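Local coordinates for protein tail assembly chaperone (Enterobacteria phage HK97, PDB 2OB9) that probably acts as a chaperone in phage tail assembly, forming an assembly of several copies, at residues R19-W28 with V104-L115. Sequence-based numbering, arbitrary orientation.
Sequences RHKTVVVPEW and VHSRLLKQALDL
Arg107 NH2 donates to Glu27 OE2 at 2.8 Å, a salt bridge between the final helix 103-113 and the turn after strand 20-25. That strand borders a small antiparallel sheet, pairing with strand 31-36. The helix packs against strand 20-25, roughly antiparallel to it (141°). The bond is bent. Arg107 meets the oxygen from above the carboxylate plane, and the two flat groups are turned 34° apart. The bend of Arg107 at chi3 brings the guanidinium back to the carboxylate. The Glu27 and Val104 side chains slide past each other in opposite directions, Glu27 CG against Val104 CG2.

The other methyl of Val104, CG1, lies above the Trp28 ring, offset toward its rim, 3.6 Å from CE2. Val25 CG2 is likewise offset toward the rim of that ring. Leu108 CD1 reaches the far end of the indole, 3.6 Å from CH2. Trp28 also turns its edge to the face of His105, an edge-to-face pair with planes at 63°. His105 NE2 is hydrogen-bonded to Ala11 O of a neighbouring subunit, so this aromatic pair lies close to a subunit interface.

In mid-strand, Val23 CG1 packs on Leu108 CD2, while its CG2 faces the amide end of Gln111. At the other end, the Leu115 methyls pack on the strand, CD1 near His20 CA and CD2 against the Lys21 chain. Lys21 NZ bonds to Gln111 O at 3.1 Å, from above the carbonyl plane. Arg19 has two partners here: its NE makes a salt bridge with Glu27 of another subunit. Its extended chain carries NH1 to Leu115 O, 2.9 Å away, where the N-H meets a lone pair in the carbonyl plane.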
loop_
_atom_site.group_PDB
_atom_site.type_symbol
_atom_site.label_atom_id
_atom_site.label_comp_id
_atom_site.label_asym_id
_atom_site.label_seq_id
_atom_site.Cartn_x
_atom_site.Cartn_y
_atom_site.Cartn_z
ATOM N N ARG A 19 -19.752 -15.413 27.291
ATOM C CA ARG A 19 -20.417 -16.644 26.838
ATOM C C ARG A 19 -19.572 -17.868 27.231
ATOM O O ARG A 19 -18.358 -17.837 27.163
ATOM C CB ARG A 19 -20.580 -16.625 25.322
ATOM C CG ARG A 19 -21.581 -15.606 24.878
ATOM C CD ARG A 19 -21.744 -15.655 23.394
ATOM N NE ARG A 19 -22.650 -14.621 22.951
ATOM C CZ ARG A 19 -22.786 -14.240 21.689
ATOM N NH1 ARG A 19 -22.084 -14.841 20.734
ATOM N NH2 ARG A 19 -23.634 -13.269 21.385
ATOM N N HIS A 20 -20.220 -18.945 27.647
ATOM C CA HIS A 20 -19.491 -20.084 28.184
ATOM C C HIS A 20 -20.399 -21.296 28.228
ATOM O O HIS A 20 -21.608 -21.149 28.156
ATOM C CB HIS A 20 -18.904 -19.775 29.568
ATOM C CG HIS A 20 -19.928 -19.431 30.615
ATOM N ND1 HIS A 20 -20.304 -20.310 31.622
ATOM C CD2 HIS A 20 -20.630 -18.292 30.832
ATOM C CE1 HIS A 20 -21.200 -19.729 32.397
ATOM N NE2 HIS A 20 -21.427 -18.512 31.935
ATOM N N LYS A 21 -19.810 -22.488 28.322
ATOM C CA LYS A 21 -20.598 -23.713 28.443
ATOM C C LYS A 21 -19.827 -24.829 29.151
ATOM O O LYS A 21 -18.607 -24.794 29.238
ATOM C CB LYS A 21 -21.111 -24.195 27.061
ATOM C CG LYS A 21 -20.036 -24.277 25.966
ATOM C CD LYS A 21 -20.600 -24.979 24.734
ATOM C CE LYS A 21 -19.479 -25.417 23.817
ATOM N NZ LYS A 21 -19.285 -24.538 22.619
ATOM N N THR A 22 -20.567 -25.809 29.659
ATOM C CA THR A 22 -19.985 -27.005 30.195
ATOM C C THR A 22 -19.898 -28.055 29.113
ATOM O O THR A 22 -20.870 -28.338 28.414
ATOM C CB THR A 22 -20.765 -27.512 31.405
ATOM O OG1 THR A 22 -20.739 -26.503 32.422
ATOM C CG2 THR A 22 -20.115 -28.780 31.974
ATOM N N VAL A 23 -18.703 -28.613 28.987
ATOM C CA VAL A 23 -18.352 -29.631 28.022
ATOM C C VAL A 23 -17.756 -30.840 28.791
ATOM O O VAL A 23 -16.904 -30.674 29.657
ATOM C CB VAL A 23 -17.314 -29.041 26.991
ATOM C CG1 VAL A 23 -16.620 -30.121 26.182
ATOM C CG2 VAL A 23 -17.996 -28.086 26.082
ATOM N N VAL A 24 -18.251 -32.040 28.479
ATOM C CA VAL A 24 -17.611 -33.286 28.887
ATOM C C VAL A 24 -16.480 -33.594 27.909
ATOM O O VAL A 24 -16.652 -33.461 26.682
ATOM C CB VAL A 24 -18.611 -34.464 28.914
ATOM C CG1 VAL A 24 -17.875 -35.804 29.100
ATOM C CG2 VAL A 24 -19.633 -34.255 30.000
ATOM N N VAL A 25 -15.317 -33.986 28.432
ATOM C CA VAL A 25 -14.230 -34.393 27.556
ATOM C C VAL A 25 -13.852 -35.876 27.696
ATOM O O VAL A 25 -13.064 -36.250 28.558
ATOM C CB VAL A 25 -13.082 -33.306 27.432
ATOM C CG1 VAL A 25 -13.056 -32.302 28.596
ATOM C CG2 VAL A 25 -11.695 -33.860 26.975
ATOM N N PRO A 26 -14.442 -36.717 26.811
ATOM C CA PRO A 26 -14.339 -38.180 26.739
ATOM C C PRO A 26 -12.924 -38.688 26.890
ATOM O O PRO A 26 -12.703 -39.731 27.515
ATOM C CB PRO A 26 -14.824 -38.496 25.314
ATOM C CG PRO A 26 -15.800 -37.389 24.997
ATOM C CD PRO A 26 -15.307 -36.173 25.737
ATOM N N GLU A 27 -11.974 -37.959 26.309
ATOM C CA GLU A 27 -10.594 -38.417 26.233
ATOM C C GLU A 27 -9.786 -37.989 27.453
ATOM O O GLU A 27 -8.661 -38.447 27.655
ATOM C CB GLU A 27 -9.948 -37.924 24.943
ATOM C CG GLU A 27 -10.467 -36.566 24.561
ATOM C CD GLU A 27 -11.409 -36.588 23.391
ATOM O OE1 GLU A 27 -11.089 -37.264 22.399
ATOM O OE2 GLU A 27 -12.446 -35.906 23.470
ATOM N N TRP A 28 -10.360 -37.108 28.261
ATOM C CA TRP A 28 -9.775 -36.787 29.550
ATOM C C TRP A 28 -10.657 -37.355 30.632
ATOM O O TRP A 28 -11.095 -36.645 31.541
ATOM C CB TRP A 28 -9.607 -35.287 29.729
ATOM C CG TRP A 28 -8.682 -34.602 28.750
ATOM C CD1 TRP A 28 -7.761 -35.180 27.882
ATOM C CD2 TRP A 28 -8.537 -33.188 28.604
ATOM N NE1 TRP A 28 -7.079 -34.192 27.194
ATOM C CE2 TRP A 28 -7.537 -32.965 27.621
ATOM C CE3 TRP A 28 -9.166 -32.080 29.209
ATOM C CZ2 TRP A 28 -7.167 -31.676 27.220
ATOM C CZ3 TRP A 28 -8.800 -30.807 28.817
ATOM C CH2 TRP A 28 -7.798 -30.614 27.832
ATOM N N VAL A 104 -6.957 -32.968 21.054
ATOM C CA VAL A 104 -8.003 -32.643 22.020
ATOM C C VAL A 104 -8.051 -31.136 22.331
ATOM O O VAL A 104 -9.110 -30.514 22.235
ATOM C CB VAL A 104 -7.892 -33.513 23.324
ATOM C CG1 VAL A 104 -8.966 -33.113 24.363
ATOM C CG2 VAL A 104 -7.996 -34.984 22.970
ATOM N N HIS A 105 -6.900 -30.566 22.687
ATOM C CA HIS A 105 -6.790 -29.140 22.973
ATOM C C HIS A 105 -7.311 -28.311 21.807
ATOM O O HIS A 105 -8.032 -27.346 21.981
ATOM C CB HIS A 105 -5.335 -28.761 23.257
ATOM C CG HIS A 105 -4.671 -29.651 24.261
ATOM N ND1 HIS A 105 -4.294 -30.942 23.970
ATOM C CD2 HIS A 105 -4.360 -29.451 25.563
ATOM C CE1 HIS A 105 -3.750 -31.491 25.034
ATOM N NE2 HIS A 105 -3.805 -30.615 26.024
ATOM N N SER A 106 -6.942 -28.708 20.611
ATOM C CA SER A 106 -7.283 -27.935 19.444
ATOM C C SER A 106 -8.771 -28.056 19.103
ATOM O O SER A 106 -9.362 -27.114 18.630
ATOM C CB SER A 106 -6.356 -28.298 18.286
ATOM O OG SER A 106 -6.927 -29.318 17.475
ATOM N N ARG A 107 -9.368 -29.202 19.407
ATOM C CA ARG A 107 -10.826 -29.424 19.262
ATOM C C ARG A 107 -11.604 -28.669 20.356
ATOM O O ARG A 107 -12.717 -28.227 20.141
ATOM C CB ARG A 107 -11.127 -30.916 19.366
ATOM C CG ARG A 107 -12.601 -31.270 19.167
ATOM C CD ARG A 107 -12.969 -32.768 19.478
ATOM N NE ARG A 107 -12.771 -33.197 20.889
ATOM C CZ ARG A 107 -13.561 -32.835 21.907
ATOM N NH1 ARG A 107 -14.596 -32.008 21.704
ATOM N NH2 ARG A 107 -13.318 -33.301 23.140
ATOM N N LEU A 108 -11.001 -28.525 21.535
ATOM C CA LEU A 108 -11.603 -27.717 22.603
ATOM C C LEU A 108 -11.505 -26.220 22.278
ATOM O O LEU A 108 -12.465 -25.497 22.503
ATOM C CB LEU A 108 -10.997 -28.048 23.998
ATOM C CG LEU A 108 -11.402 -29.398 24.617
ATOM C CD1 LEU A 108 -10.616 -29.675 25.873
ATOM C CD2 LEU A 108 -12.921 -29.472 24.930
ATOM N N LEU A 109 -10.381 -25.765 21.723
ATOM C CA LEU A 109 -10.303 -24.410 21.223
ATOM C C LEU A 109 -11.429 -24.079 20.226
ATOM O O LEU A 109 -12.093 -23.040 20.382
ATOM C CB LEU A 109 -8.940 -24.099 20.621
ATOM C CG LEU A 109 -8.662 -22.702 20.009
ATOM C CD1 LEU A 109 -9.033 -21.563 20.986
ATOM C CD2 LEU A 109 -7.168 -22.573 19.646
ATOM N N LYS A 110 -11.631 -24.938 19.218
ATOM C CA LYS A 110 -12.679 -24.729 18.213
ATOM C C LYS A 110 -14.068 -24.619 18.807
ATOM O O LYS A 110 -14.802 -23.715 18.487
ATOM C CB LYS A 110 -12.652 -25.818 17.132
ATOM C CG LYS A 110 -11.656 -25.497 16.038
ATOM C CD LYS A 110 -11.360 -26.695 15.188
ATOM C CE LYS A 110 -10.201 -26.411 14.235
ATOM N NZ LYS A 110 -10.643 -25.705 12.989
ATOM N N GLN A 111 -14.422 -25.569 19.658
ATOM C CA GLN A 111 -15.661 -25.559 20.396
ATOM C C GLN A 111 -15.812 -24.207 21.122
ATOM O O GLN A 111 -16.866 -23.581 21.012
ATOM C CB GLN A 111 -15.666 -26.741 21.364
ATOM C CG GLN A 111 -16.965 -27.513 21.446
ATOM C CD GLN A 111 -16.898 -28.723 22.380
ATOM O OE1 GLN A 111 -17.923 -29.166 22.918
ATOM N NE2 GLN A 111 -15.705 -29.268 22.566
ATOM N N ALA A 112 -14.755 -23.726 21.801
ATOM C CA ALA A 112 -14.812 -22.404 22.479
ATOM C C ALA A 112 -15.066 -21.212 21.526
ATOM O O ALA A 112 -15.874 -20.320 21.834
ATOM C CB ALA A 112 -13.569 -22.147 23.322
ATOM N N LEU A 113 -14.372 -21.208 20.387
ATOM C CA LEU A 113 -14.548 -20.184 19.354
ATOM C C LEU A 113 -15.935 -20.250 18.698
ATOM O O LEU A 113 -16.391 -19.250 18.232
ATOM C CB LEU A 113 -13.412 -20.202 18.285
ATOM C CG LEU A 113 -11.969 -20.072 18.824
ATOM C CD1 LEU A 113 -10.917 -20.089 17.719
ATOM C CD2 LEU A 113 -11.833 -18.857 19.705
ATOM N N ASP A 114 -16.589 -21.413 18.701
ATOM C CA ASP A 114 -18.008 -21.551 18.297
ATOM C C ASP A 114 -18.999 -20.659 19.064
ATOM O O ASP A 114 -20.091 -20.407 18.588
ATOM C CB ASP A 114 -18.499 -23.002 18.460
ATOM C CG ASP A 114 -18.163 -23.902 17.271
ATOM O OD1 ASP A 114 -17.855 -23.389 16.159
ATOM O OD2 ASP A 114 -18.217 -25.147 17.463
ATOM N N LEU A 115 -18.632 -20.227 20.266
ATOM C CA LEU A 115 -19.541 -19.452 21.111
ATOM C C LEU A 115 -19.728 -18.042 20.587
ATOM O O LEU A 115 -20.782 -17.452 20.789
ATOM C CB LEU A 115 -19.057 -19.403 22.559
ATOM C CG LEU A 115 -19.021 -20.705 23.352
ATOM C CD1 LEU A 115 -18.109 -20.538 24.518
ATOM C CD2 LEU A 115 -20.395 -21.086 23.806
#